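Local structure of 2-polyprenyl-6-methoxyphenol hydroxylase-like FAD-dependent oxidoreductase (Streptomyces sp. NRRL 11266, 6UI5) at residues Glu3-Val8 against Leu146-Val152; Glu52-Gln56 against Arg406-Val410; Asn293-Thr299 against Ile378-Leu382. The protein binds flavin-adenine dinucleotide in a Rossmann-type domain and is a member of the family of FAD-dependent oxidoreductases related to the aromatic-ring hydroxylases. All blocks are in the same frame, centred on the assembly; numbering follows the deposited sequence.

Contact 1: Glu3-Val8 against Leu146-Val152; sequences EPVVVV and LRCRYLV. With FAD (flavin-adenine dinucleotide), chain C.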
loop_
_atom_site.group_PDB
_atom_site.type_symbol
_atom_site.label_atom_id
_atom_site.label_comp_id
_atom_site.label_asym_id
_atom_site.label_seq_id
_atom_site.Cartn_x
_atom_site.Cartn_y
_atom_site.Cartn_z
ATOM N N GLU A 3 -26.941 -36.343 -21.210
ATOM C CA GLU A 3 -27.049 -35.171 -20.354
ATOM C C GLU A 3 -25.730 -34.388 -20.350
ATOM O O GLU A 3 -24.851 -34.679 -19.562
ATOM C CB GLU A 3 -27.432 -35.595 -18.933
ATOM C CG GLU A 3 -26.648 -36.805 -18.358
ATOM C CD GLU A 3 -27.192 -38.165 -18.793
ATOM O OE1 GLU A 3 -27.826 -38.838 -17.956
ATOM O OE2 GLU A 3 -26.974 -38.574 -19.951
ATOM N N PRO A 4 -25.578 -33.410 -21.241
ATOM C CA PRO A 4 -24.282 -32.746 -21.408
ATOM C C PRO A 4 -24.131 -31.537 -20.494
ATOM O O PRO A 4 -25.095 -31.048 -19.907
ATOM C CB PRO A 4 -24.308 -32.303 -22.879
ATOM C CG PRO A 4 -25.747 -31.988 -23.121
ATOM C CD PRO A 4 -26.543 -32.980 -22.271
ATOM N N VAL A 5 -22.886 -31.071 -20.391
ATOM C CA VAL A 5 -22.544 -29.778 -19.804
ATOM C C VAL A 5 -22.073 -28.872 -20.935
ATOM O O VAL A 5 -21.166 -29.245 -21.693
ATOM C CB VAL A 5 -21.450 -29.910 -18.726
ATOM C CG1 VAL A 5 -20.932 -28.529 -18.336
ATOM C CG2 VAL A 5 -21.969 -30.656 -17.503
ATOM N N VAL A 6 -22.684 -27.690 -21.061
ATOM C CA VAL A 6 -22.348 -26.762 -22.143
ATOM C C VAL A 6 -21.371 -25.710 -21.639
ATOM O O VAL A 6 -21.635 -25.019 -20.644
ATOM C CB VAL A 6 -23.600 -26.097 -22.749
ATOM C CG1 VAL A 6 -23.211 -25.328 -23.995
ATOM C CG2 VAL A 6 -24.618 -27.142 -23.102
ATOM N N VAL A 7 -20.249 -25.587 -22.344
ATOM C CA VAL A 7 -19.220 -24.578 -22.103
ATOM C C VAL A 7 -19.203 -23.638 -23.297
ATOM O O VAL A 7 -18.983 -24.084 -24.432
ATOM C CB VAL A 7 -17.849 -25.238 -21.931
ATOM C CG1 VAL A 7 -16.776 -24.173 -21.787
ATOM C CG2 VAL A 7 -17.887 -26.201 -20.747
ATOM N N VAL A 8 -19.396 -22.343 -23.055
ATOM C CA VAL A 8 -19.526 -21.355 -24.131
ATOM C C VAL A 8 -18.237 -20.552 -24.196
ATOM O O VAL A 8 -17.950 -19.757 -23.292
ATOM C CB VAL A 8 -20.715 -20.405 -23.914
ATOM C CG1 VAL A 8 -21.068 -19.682 -25.207
ATOM C CG2 VAL A 8 -21.905 -21.136 -23.352
ATOM N N LEU A 146 -30.727 -27.063 -27.177
ATOM C CA LEU A 146 -30.103 -28.176 -26.455
ATOM C C LEU A 146 -30.467 -28.185 -24.968
ATOM O O LEU A 146 -30.391 -27.158 -24.275
ATOM C CB LEU A 146 -28.583 -28.144 -26.627
ATOM C CG LEU A 146 -27.682 -29.134 -25.887
ATOM C CD1 LEU A 146 -28.239 -30.567 -25.894
ATOM C CD2 LEU A 146 -26.294 -29.116 -26.526
ATOM N N ARG A 147 -30.846 -29.366 -24.491
ATOM C CA ARG A 147 -31.135 -29.637 -23.089
ATOM C C ARG A 147 -29.848 -30.128 -22.428
ATOM O O ARG A 147 -29.271 -31.131 -22.866
ATOM C CB ARG A 147 -32.263 -30.673 -23.008
ATOM C CG ARG A 147 -32.804 -31.053 -21.625
ATOM C CD ARG A 147 -32.748 -29.926 -20.594
ATOM N NE ARG A 147 -33.514 -30.236 -19.382
ATOM C CZ ARG A 147 -33.195 -31.174 -18.486
ATOM N NH1 ARG A 147 -32.112 -31.934 -18.644
ATOM N NH2 ARG A 147 -33.970 -31.358 -17.421
ATOM N N CYS A 148 -29.381 -29.418 -21.397
ATOM C CA CYS A 148 -28.095 -29.721 -20.772
ATOM C C CYS A 148 -28.199 -29.671 -19.247
ATOM O O CYS A 148 -29.221 -29.287 -18.672
ATOM C CB CYS A 148 -27.007 -28.760 -21.256
ATOM S SG CYS A 148 -27.106 -27.149 -20.501
ATOM N N ARG A 149 -27.098 -30.043 -18.594
ATOM C CA ARG A 149 -27.028 -30.250 -17.152
ATOM C C ARG A 149 -26.509 -29.034 -16.404
ATOM O O ARG A 149 -27.094 -28.608 -15.400
ATOM C CB ARG A 149 -26.130 -31.454 -16.865
ATOM C CG ARG A 149 -26.147 -31.919 -15.444
ATOM C CD ARG A 149 -25.956 -33.409 -15.425
ATOM N NE ARG A 149 -25.899 -33.918 -14.067
ATOM C CZ ARG A 149 -25.783 -35.205 -13.787
ATOM N NH1 ARG A 149 -25.724 -36.085 -14.782
ATOM N NH2 ARG A 149 -25.728 -35.611 -12.526
ATOM N N TYR A 150 -25.395 -28.482 -16.854
ATOM C CA TYR A 150 -24.894 -27.220 -16.342
ATOM C C TYR A 150 -24.499 -26.370 -17.537
ATOM O O TYR A 150 -24.109 -26.893 -18.585
ATOM C CB TYR A 150 -23.693 -27.409 -15.392
ATOM C CG TYR A 150 -24.040 -28.098 -14.098
ATOM C CD1 TYR A 150 -24.652 -27.397 -13.073
ATOM C CD2 TYR A 150 -23.742 -29.446 -13.887
ATOM C CE1 TYR A 150 -24.982 -28.002 -11.895
ATOM C CE2 TYR A 150 -24.067 -30.077 -12.678
ATOM C CZ TYR A 150 -24.693 -29.341 -11.692
ATOM O OH TYR A 150 -25.052 -29.904 -10.490
ATOM N N LEU A 151 -24.599 -25.056 -17.368
ATOM C CA LEU A 151 -24.184 -24.099 -18.380
ATOM C C LEU A 151 -23.082 -23.232 -17.790
ATOM O O LEU A 151 -23.307 -22.532 -16.801
ATOM C CB LEU A 151 -25.367 -23.243 -18.850
ATOM C CG LEU A 151 -24.985 -21.975 -19.607
ATOM C CD1 LEU A 151 -24.258 -22.325 -20.898
ATOM C CD2 LEU A 151 -26.201 -21.110 -19.858
ATOM N N VAL A 152 -21.896 -23.277 -18.390
ATOM C CA VAL A 152 -20.778 -22.443 -17.956
ATOM C C VAL A 152 -20.480 -21.445 -19.060
ATOM O O VAL A 152 -20.140 -21.828 -20.186
ATOM C CB VAL A 152 -19.521 -23.264 -17.621
ATOM C CG1 VAL A 152 -18.489 -22.353 -17.012
ATOM C CG2 VAL A 152 -19.858 -24.416 -16.679
HETATM P PA FAD C . -11.695 -14.916 -24.195
HETATM O O1A FAD C . -10.211 -15.040 -24.456
HETATM O O2A FAD C . -12.120 -13.490 -24.505
HETATM O O5B FAD C . -12.542 -16.103 -24.984
HETATM C C5B FAD C . -13.959 -16.054 -25.022
HETATM C C4B FAD C . -14.445 -16.878 -26.258
HETATM O O4B FAD C . -15.747 -17.023 -26.303
HETATM C C3B FAD C . -14.081 -16.131 -27.563
HETATM O O3B FAD C . -13.653 -17.045 -28.477
HETATM C C2B FAD C . -15.411 -15.494 -28.011
HETATM O O2B FAD C . -15.293 -15.165 -29.456
HETATM C C1B FAD C . -16.245 -16.470 -27.775
HETATM N N9A FAD C . -17.633 -16.098 -27.582
HETATM C C8A FAD C . -18.101 -14.969 -27.004
HETATM N N7A FAD C . -19.447 -15.053 -26.959
HETATM C C5A FAD C . -19.806 -16.247 -27.490
HETATM C C6A FAD C . -21.040 -16.855 -27.690
HETATM N N6A FAD C . -22.450 -16.568 -27.474
HETATM N N1A FAD C . -21.117 -18.062 -28.257
HETATM C C2A FAD C . -19.992 -18.711 -28.629
HETATM N N3A FAD C . -18.780 -18.120 -28.418
HETATM C C4A FAD C . -18.686 -16.895 -27.856
HETATM N N1 FAD C . -3.315 -12.288 -21.025
HETATM C C2 FAD C . -1.994 -12.591 -20.401
HETATM O O2 FAD C . -1.838 -13.542 -19.707
HETATM N N3 FAD C . -0.849 -11.674 -20.668
HETATM C C4 FAD C . -1.047 -10.508 -21.531
HETATM O O4 FAD C . -0.157 -9.762 -21.764
HETATM C C4X FAD C . -2.398 -10.232 -22.142
HETATM N N5 FAD C . -2.529 -9.061 -22.979
HETATM C C5X FAD C . -3.850 -8.755 -23.583
HETATM C C6 FAD C . -3.966 -7.618 -24.385
HETATM C C7 FAD C . -5.189 -7.309 -24.971
HETATM C C7M FAD C . -5.013 -6.030 -25.777
HETATM C C8 FAD C . -6.315 -8.124 -24.775
HETATM C C8M FAD C . -7.619 -7.705 -25.465
HETATM C C9 FAD C . -6.201 -9.269 -23.966
HETATM C C9A FAD C . -4.967 -9.597 -23.356
HETATM N N10 FAD C . -4.830 -10.818 -22.473
HETATM C C10 FAD C . -3.525 -11.115 -21.889
HETATM C "C1'" FAD C . -6.002 -11.696 -22.286
HETATM C "C2'" FAD C . -6.515 -11.988 -20.865
HETATM O "O2'" FAD C . -5.775 -12.970 -20.241
HETATM C "C3'" FAD C . -7.921 -12.582 -20.927
HETATM O "O3'" FAD C . -8.423 -12.562 -19.628
HETATM C "C4'" FAD C . -8.009 -14.048 -21.400
HETATM O "O4'" FAD C . -7.504 -14.270 -22.686
HETATM C "C5'" FAD C . -9.517 -14.323 -21.437
HETATM O "O5'" FAD C . -9.780 -15.698 -21.448
HETATM P P FAD C . -11.329 -16.250 -21.604
HETATM O O1P FAD C . -11.295 -17.631 -22.214
HETATM O O2P FAD C . -12.141 -16.198 -20.323
HETATM O O3P FAD C . -12.065 -15.155 -22.601
#

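Contact 2: Glu52-Gln56 against Arg406-Val410; sequences EMLDQ and RLPKV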
loop_
_atom_site.group_PDB
_atom_site.type_symbol
_atom_site.label_atom_id
_atom_site.label_comp_id
_atom_site.label_asym_id
_atom_site.label_seq_id
_atom_site.Cartn_x
_atom_site.Cartn_y
_atom_site.Cartn_z
ATOM N N GLU A 52 2.187 -24.316 -13.082
ATOM C CA GLU A 52 1.895 -25.462 -12.197
ATOM C C GLU A 52 0.553 -26.106 -12.541
ATOM O O GLU A 52 0.448 -27.333 -12.620
ATOM C CB GLU A 52 1.917 -25.088 -10.691
ATOM C CG GLU A 52 2.945 -24.044 -10.205
ATOM C CD GLU A 52 2.844 -23.696 -8.673
ATOM O OE1 GLU A 52 3.922 -23.614 -8.036
ATOM O OE2 GLU A 52 1.721 -23.518 -8.107
ATOM N N MET A 53 -0.488 -25.289 -12.761
ATOM C CA MET A 53 -1.796 -25.841 -13.111
ATOM C C MET A 53 -1.775 -26.591 -14.433
ATOM O O MET A 53 -2.534 -27.551 -14.604
ATOM C CB MET A 53 -2.842 -24.737 -13.195
ATOM C CG MET A 53 -3.198 -24.172 -11.860
ATOM S SD MET A 53 -4.549 -23.032 -12.035
ATOM C CE MET A 53 -3.644 -21.481 -12.228
ATOM N N LEU A 54 -0.948 -26.153 -15.391
ATOM C CA LEU A 54 -0.837 -26.903 -16.638
ATOM C C LEU A 54 0.036 -28.136 -16.458
ATOM O O LEU A 54 -0.179 -29.146 -17.139
ATOM C CB LEU A 54 -0.279 -26.028 -17.766
ATOM C CG LEU A 54 -1.024 -24.793 -18.278
ATOM C CD1 LEU A 54 -0.128 -23.946 -19.201
ATOM C CD2 LEU A 54 -2.226 -25.210 -19.058
ATOM N N ASP A 55 1.011 -28.071 -15.543
ATOM C CA ASP A 55 1.844 -29.239 -15.253
ATOM C C ASP A 55 1.008 -30.384 -14.702
ATOM O O ASP A 55 1.242 -31.550 -15.026
ATOM C CB ASP A 55 2.944 -28.868 -14.269
ATOM C CG ASP A 55 4.299 -28.833 -14.904
ATOM O OD1 ASP A 55 4.464 -29.440 -15.990
ATOM O OD2 ASP A 55 5.206 -28.216 -14.308
ATOM N N GLN A 56 0.010 -30.062 -13.883
ATOM C CA GLN A 56 -0.905 -31.056 -13.342
ATOM C C GLN A 56 -1.611 -31.871 -14.416
ATOM O O GLN A 56 -2.243 -32.884 -14.080
ATOM C CB GLN A 56 -1.924 -30.336 -12.442
ATOM C CG GLN A 56 -1.314 -29.958 -11.080
ATOM C CD GLN A 56 -2.226 -29.118 -10.240
ATOM O OE1 GLN A 56 -1.758 -28.498 -9.280
ATOM N NE2 GLN A 56 -3.544 -29.064 -10.595
ATOM N N ARG A 406 -1.304 -25.018 -3.983
ATOM C CA ARG A 406 -0.589 -26.045 -4.716
ATOM C C ARG A 406 0.862 -26.066 -4.248
ATOM O O ARG A 406 1.465 -25.024 -3.972
ATOM C CB ARG A 406 -0.687 -25.796 -6.237
ATOM C CG ARG A 406 -2.112 -26.048 -6.851
ATOM C CD ARG A 406 -2.187 -25.560 -8.300
ATOM N NE ARG A 406 -1.316 -24.406 -8.384
ATOM C CZ ARG A 406 -1.738 -23.161 -8.379
ATOM N NH1 ARG A 406 -3.045 -22.912 -8.366
ATOM N NH2 ARG A 406 -0.850 -22.172 -8.409
ATOM N N LEU A 407 1.422 -27.263 -4.165
ATOM C CA LEU A 407 2.752 -27.463 -3.626
ATOM C C LEU A 407 3.852 -26.838 -4.503
ATOM O O LEU A 407 3.651 -26.576 -5.700
ATOM C CB LEU A 407 3.003 -28.955 -3.485
ATOM C CG LEU A 407 2.255 -29.575 -2.320
ATOM C CD1 LEU A 407 2.390 -31.079 -2.448
ATOM C CD2 LEU A 407 2.884 -29.072 -0.997
ATOM N N PRO A 408 5.041 -26.625 -3.926
ATOM C CA PRO A 408 6.182 -26.128 -4.711
ATOM C C PRO A 408 6.770 -27.177 -5.647
ATOM O O PRO A 408 6.548 -28.387 -5.513
ATOM C CB PRO A 408 7.208 -25.726 -3.642
ATOM C CG PRO A 408 6.433 -25.646 -2.350
ATOM C CD PRO A 408 5.328 -26.639 -2.477
ATOM N N LYS A 409 7.554 -26.685 -6.610
ATOM C CA LYS A 409 8.069 -27.549 -7.667
ATOM C C LYS A 409 9.181 -28.421 -7.103
ATOM O O LYS A 409 10.354 -28.033 -7.103
ATOM C CB LYS A 409 8.553 -26.719 -8.867
ATOM C CG LYS A 409 9.254 -27.519 -9.962
ATOM C CD LYS A 409 9.362 -26.765 -11.281
ATOM C CE LYS A 409 8.133 -26.992 -12.149
ATOM N NZ LYS A 409 8.503 -27.283 -13.586
ATOM N N VAL A 410 8.825 -29.585 -6.585
ATOM C CA VAL A 410 9.816 -30.470 -5.989
ATOM C C VAL A 410 9.721 -31.807 -6.689
ATOM O O VAL A 410 8.654 -32.213 -7.157
ATOM C CB VAL A 410 9.655 -30.650 -4.449
ATOM C CG1 VAL A 410 10.048 -29.376 -3.706
ATOM C CG2 VAL A 410 8.234 -31.083 -4.071
#

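Contact 3: Asn293-Thr299 against Ile378-Leu382; sequences NGQGLGT and IVTNL. With FAD (flavin-adenine dinucleotide), chain C.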
loop_
_atom_site.group_PDB
_atom_site.type_symbol
_atom_site.label_atom_id
_atom_site.label_comp_id
_atom_site.label_asym_id
_atom_site.label_seq_id
_atom_site.Cartn_x
_atom_site.Cartn_y
_atom_site.Cartn_z
ATOM N N ASN A 293 1.388 -9.207 -15.490
ATOM C CA ASN A 293 1.972 -10.398 -14.863
ATOM C C ASN A 293 1.362 -11.694 -15.366
ATOM O O ASN A 293 1.656 -12.757 -14.823
ATOM C CB ASN A 293 1.828 -10.344 -13.343
ATOM C CG ASN A 293 2.189 -8.990 -12.782
ATOM O OD1 ASN A 293 1.316 -8.209 -12.423
ATOM N ND2 ASN A 293 3.483 -8.702 -12.705
ATOM N N GLY A 294 0.514 -11.637 -16.384
ATOM C CA GLY A 294 -0.179 -12.824 -16.846
ATOM C C GLY A 294 -1.364 -13.204 -15.994
ATOM O O GLY A 294 -1.789 -14.366 -16.014
ATOM N N GLN A 295 -1.921 -12.250 -15.240
ATOM C CA GLN A 295 -2.975 -12.612 -14.297
ATOM C C GLN A 295 -4.275 -12.986 -14.989
ATOM O O GLN A 295 -5.001 -13.851 -14.489
ATOM C CB GLN A 295 -3.208 -11.469 -13.320
ATOM C CG GLN A 295 -2.014 -11.207 -12.425
ATOM C CD GLN A 295 -2.317 -10.149 -11.430
ATOM O OE1 GLN A 295 -3.388 -10.155 -10.803
ATOM N NE2 GLN A 295 -1.409 -9.187 -11.305
ATOM N N GLY A 296 -4.608 -12.331 -16.112
ATOM C CA GLY A 296 -5.821 -12.699 -16.830
ATOM C C GLY A 296 -5.816 -14.164 -17.218
ATOM O O GLY A 296 -6.817 -14.869 -17.057
ATOM N N LEU A 297 -4.670 -14.648 -17.702
ATOM C CA LEU A 297 -4.540 -16.041 -18.082
ATOM C C LEU A 297 -4.503 -16.943 -16.855
ATOM O O LEU A 297 -5.168 -17.986 -16.822
ATOM C CB LEU A 297 -3.273 -16.188 -18.912
ATOM C CG LEU A 297 -3.063 -17.394 -19.794
ATOM C CD1 LEU A 297 -4.352 -17.666 -20.491
ATOM C CD2 LEU A 297 -1.993 -17.003 -20.776
ATOM N N GLY A 298 -3.740 -16.544 -15.827
ATOM C CA GLY A 298 -3.673 -17.338 -14.607
ATOM C C GLY A 298 -5.031 -17.561 -13.968
ATOM O O GLY A 298 -5.410 -18.696 -13.662
ATOM N N THR A 299 -5.777 -16.477 -13.748
ATOM C CA THR A 299 -7.102 -16.611 -13.159
ATOM C C THR A 299 -8.030 -17.403 -14.076
ATOM O O THR A 299 -8.833 -18.219 -13.606
ATOM C CB THR A 299 -7.675 -15.228 -12.836
ATOM O OG1 THR A 299 -7.670 -14.418 -14.009
ATOM C CG2 THR A 299 -6.805 -14.521 -11.800
ATOM N N ILE A 378 0.353 -13.406 -5.510
ATOM C CA ILE A 378 -0.895 -13.131 -6.206
ATOM C C ILE A 378 -0.640 -12.832 -7.689
ATOM O O ILE A 378 -1.216 -13.480 -8.567
ATOM C CB ILE A 378 -1.618 -11.999 -5.469
ATOM C CG1 ILE A 378 -2.347 -12.625 -4.308
ATOM C CG2 ILE A 378 -2.586 -11.245 -6.357
ATOM C CD1 ILE A 378 -2.860 -11.637 -3.392
ATOM N N VAL A 379 0.288 -11.917 -7.991
ATOM C CA VAL A 379 0.559 -11.596 -9.388
ATOM C C VAL A 379 1.157 -12.773 -10.135
ATOM O O VAL A 379 1.114 -12.777 -11.364
ATOM C CB VAL A 379 1.475 -10.349 -9.564
ATOM C CG1 VAL A 379 1.046 -9.245 -8.620
ATOM C CG2 VAL A 379 2.946 -10.676 -9.361
ATOM N N THR A 380 1.702 -13.790 -9.449
ATOM C CA THR A 380 2.121 -14.979 -10.197
ATOM C C THR A 380 1.057 -16.070 -10.198
ATOM O O THR A 380 1.296 -17.161 -10.740
ATOM C CB THR A 380 3.434 -15.548 -9.677
ATOM O OG1 THR A 380 3.285 -15.906 -8.291
ATOM C CG2 THR A 380 4.568 -14.534 -9.821
ATOM N N ASN A 381 -0.115 -15.792 -9.621
ATOM C CA ASN A 381 -1.175 -16.782 -9.432
ATOM C C ASN A 381 -0.724 -18.022 -8.643
ATOM O O ASN A 381 -1.412 -19.055 -8.676
ATOM C CB ASN A 381 -1.786 -17.169 -10.778
ATOM C CG ASN A 381 -2.352 -15.933 -11.510
ATOM O OD1 ASN A 381 -1.797 -15.487 -12.512
ATOM N ND2 ASN A 381 -3.415 -15.339 -10.959
ATOM N N LEU A 382 0.401 -17.956 -7.903
ATOM C CA LEU A 382 0.587 -18.886 -6.774
ATOM C C LEU A 382 -0.490 -18.638 -5.752
ATOM O O LEU A 382 -1.156 -19.563 -5.280
ATOM C CB LEU A 382 1.955 -18.707 -6.125
ATOM C CG LEU A 382 3.114 -18.984 -7.071
ATOM C CD1 LEU A 382 4.442 -18.598 -6.415
ATOM C CD2 LEU A 382 3.055 -20.451 -7.548
HETATM P PA FAD C . -11.695 -14.916 -24.195
HETATM O O1A FAD C . -10.211 -15.040 -24.456
HETATM O O2A FAD C . -12.120 -13.490 -24.505
HETATM O O5B FAD C . -12.542 -16.103 -24.984
HETATM C C5B FAD C . -13.959 -16.054 -25.022
HETATM C C4B FAD C . -14.445 -16.878 -26.258
HETATM O O4B FAD C . -15.747 -17.023 -26.303
HETATM C C3B FAD C . -14.081 -16.131 -27.563
HETATM O O3B FAD C . -13.653 -17.045 -28.477
HETATM C C2B FAD C . -15.411 -15.494 -28.011
HETATM O O2B FAD C . -15.293 -15.165 -29.456
HETATM C C1B FAD C . -16.245 -16.470 -27.775
HETATM N N9A FAD C . -17.633 -16.098 -27.582
HETATM C C8A FAD C . -18.101 -14.969 -27.004
HETATM N N7A FAD C . -19.447 -15.053 -26.959
HETATM C C5A FAD C . -19.806 -16.247 -27.490
HETATM C C6A FAD C . -21.040 -16.855 -27.690
HETATM N N6A FAD C . -22.450 -16.568 -27.474
HETATM N N1A FAD C . -21.117 -18.062 -28.257
HETATM C C2A FAD C . -19.992 -18.711 -28.629
HETATM N N3A FAD C . -18.780 -18.120 -28.418
HETATM C C4A FAD C . -18.686 -16.895 -27.856
HETATM N N1 FAD C . -3.315 -12.288 -21.025
HETATM C C2 FAD C . -1.994 -12.591 -20.401
HETATM O O2 FAD C . -1.838 -13.542 -19.707
HETATM N N3 FAD C . -0.849 -11.674 -20.668
HETATM C C4 FAD C . -1.047 -10.508 -21.531
HETATM O O4 FAD C . -0.157 -9.762 -21.764
HETATM C C4X FAD C . -2.398 -10.232 -22.142
HETATM N N5 FAD C . -2.529 -9.061 -22.979
HETATM C C5X FAD C . -3.850 -8.755 -23.583
HETATM C C6 FAD C . -3.966 -7.618 -24.385
HETATM C C7 FAD C . -5.189 -7.309 -24.971
HETATM C C7M FAD C . -5.013 -6.030 -25.777
HETATM C C8 FAD C . -6.315 -8.124 -24.775
HETATM C C8M FAD C . -7.619 -7.705 -25.465
HETATM C C9 FAD C . -6.201 -9.269 -23.966
HETATM C C9A FAD C . -4.967 -9.597 -23.356
HETATM N N10 FAD C . -4.830 -10.818 -22.473
HETATM C C10 FAD C . -3.525 -11.115 -21.889
HETATM C "C1'" FAD C . -6.002 -11.696 -22.286
HETATM C "C2'" FAD C . -6.515 -11.988 -20.865
HETATM O "O2'" FAD C . -5.775 -12.970 -20.241
HETATM C "C3'" FAD C . -7.921 -12.582 -20.927
HETATM O "O3'" FAD C . -8.423 -12.562 -19.628
HETATM C "C4'" FAD C . -8.009 -14.048 -21.400
HETATM O "O4'" FAD C . -7.504 -14.270 -22.686
HETATM C "C5'" FAD C . -9.517 -14.323 -21.437
HETATM O "O5'" FAD C . -9.780 -15.698 -21.448
HETATM P P FAD C . -11.329 -16.250 -21.604
HETATM O O1P FAD C . -11.295 -17.631 -22.214
HETATM O O2P FAD C . -12.141 -16.198 -20.323
HETATM O O3P FAD C . -12.065 -15.155 -22.601
HETATM O O HOH W 1 -3.943 -12.835 -10.105
#

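Contact 1: Glu3-Val8 against Leu146-Val152
Val6 carries the centre of the backbone pairing between Glu3-Val8 and Leu146-Val152: its N donates to Tyr150 O (3.0 Å), and its O accepts from Val152 N (2.9 Å). Val8 N then binds Val152 O, continuing the parallel ladder. Before the ladder starts, Pro4, which has no N-H to give, still offers its O to Arg149 N (2.6 Å).

Apolar contacts fill the face shared by Val6 and Leu151. With Val6 CG1 anti to its N (chi1 -171°), branch CG2 is left to press on Cys148 CB at 3.4 Å. Further along, Val8 CG2 meets Leu151 CD1 (3.6 Å), and Leu121 of strand 120-126 packs against both residues. On the other face Val5, Val7 and Val152 lie under helix 12-22; beta-branched valines suit such a strand, being compact and at ease in extended backbone. The Pro4 ring rests on Leu146, its CG 4.0 Å from Leu146 CD1.

Glu3 and Arg149 run side by side, Glu3 CG lying near the plane of the guanidinium at its edge.

Adjacent parallel strands, the first running through a probable GxGxxG turn (Gly9, Gly11, Gly14) into helix 12-22, are characteristic of a Rossmann-type dinucleotide-binding fold; here Val8 CG1 also borders the adenine at FAD N1A (3.5 Å).

Contact 2: Glu52-Gln56 against Arg406-Val410
The guanidinium of Arg406 has Met53 over one face and Glu52 at its edge. Met53 CG sits 3.5 Å above the plane, displaced toward the rim, and is 3.7 Å from Arg406 NH1. In the plane, Glu52 OE2 takes a side-on grip from two nitrogens: Arg406 NH2 at 2.9 Å and Arg406 NE at 3.2 Å. Both reach this single oxygen on its anti side, and the carboxylate stands nearly upright to the guanidinium, the planes 78° apart. An extended chain beyond CG (chi2 178°) carries the glutamate from the helix to the loop, while a bend at chi3 of Arg406 (-33°) turns NE toward it. Gln56 OE1 lies near the guanidinium plane too, but beyond the CD end, 3.1 Å from Arg406 CD.

A looser ion pair forms at the other end of the loop, where the long, flexible chain of Lys409 brings NZ to 3.5 Å from Asp55 OD2. The stronger partner of Asp55 is Arg64, bridged through OD1.

Glu52 is shared as well, since its OE1 pairs with Arg89, and Arg406 NH2 also donates to Asn381 O. Arginines on both carboxylate oxygens probably keep the buried Glu52 ionised, so the join of helix 48-55 to this loop rests in good part on charge pairing, with Met53 and Gln56 packing round the arginine.

Contact 3: Asn293-Thr299 against Ile378-Leu382
Asn293, lying against Val379, has its OD1 gripped by two amides: Gln295 NE2 at 3.1 Å, and Gln345 NE2 of helix 325-346. The Gln295 donor is tilted 25° from the carbonyl plane of Asn293. With Asn293 ND2 given to Arg74 O, the amide is held at both ends, and its CG lies 3.6 Å from Val379 CB. Gln295 NE2 approaches the same valine, 3.6 Å from CG1, so the small branched side chain of Val379 packs beside two amides held by hydrogen bonds.

One water joins the segments. It donates to Gln295 OE1 (2.8 Å) and to Ile378 O, and accepts a weak bond from Asn381 ND2.

Asn381 has positive phi, which asparagine tolerates well, and closes helix 369-379 in a Schellman motif. Its CG is anti to its carbonyl carbon (chi1 -58°), which sends the amide toward the opening turn of helix 295-316, and chi2 (109°) turns OD1 to Gly298. There OD1 comes within 3.4 Å of Gly298 CA, where only a residue without a side chain fits so closely; Asn47 ND2 satisfies this oxygen.

On the cofactor side glycines again bring the backbone close. Gly294, the N-cap, has CA 3.4 Å from FAD O2, and Gly296 C is 3.3 Å from FAD O2'. A glycine-rich helix start laid against the pyrimidine end and ribityl chain of the flavin is characteristic of the flavin site in this hydroxylase-like family.

From the N terminus, strand 5-8 opens contact 1, and helix 48-55 opens contact 2 before contact 1 closes at Leu146-Val152; these two loops therefore cross. Contact 3 opens afterwards at Asn293-Thr299 and closes at Ile378-Leu382, wholly within the long loop that contact 2 completes at Arg406-Val410. Contact 1 pairs two neighbouring strands of the parallel sheet near the adenine end of FAD, whereas contact 3 joins the start of helix 295-316 to the end of helix 369-379 near the flavin; the centres of contacts 1 and 3 lie about 28 Å apart. Contact 2 ties the FAD-binding part to the C-terminal, thioredoxin-like part. Contacts 2 and 3 touch directly, Met53 CE packing on Gly298 O at 3.6 Å.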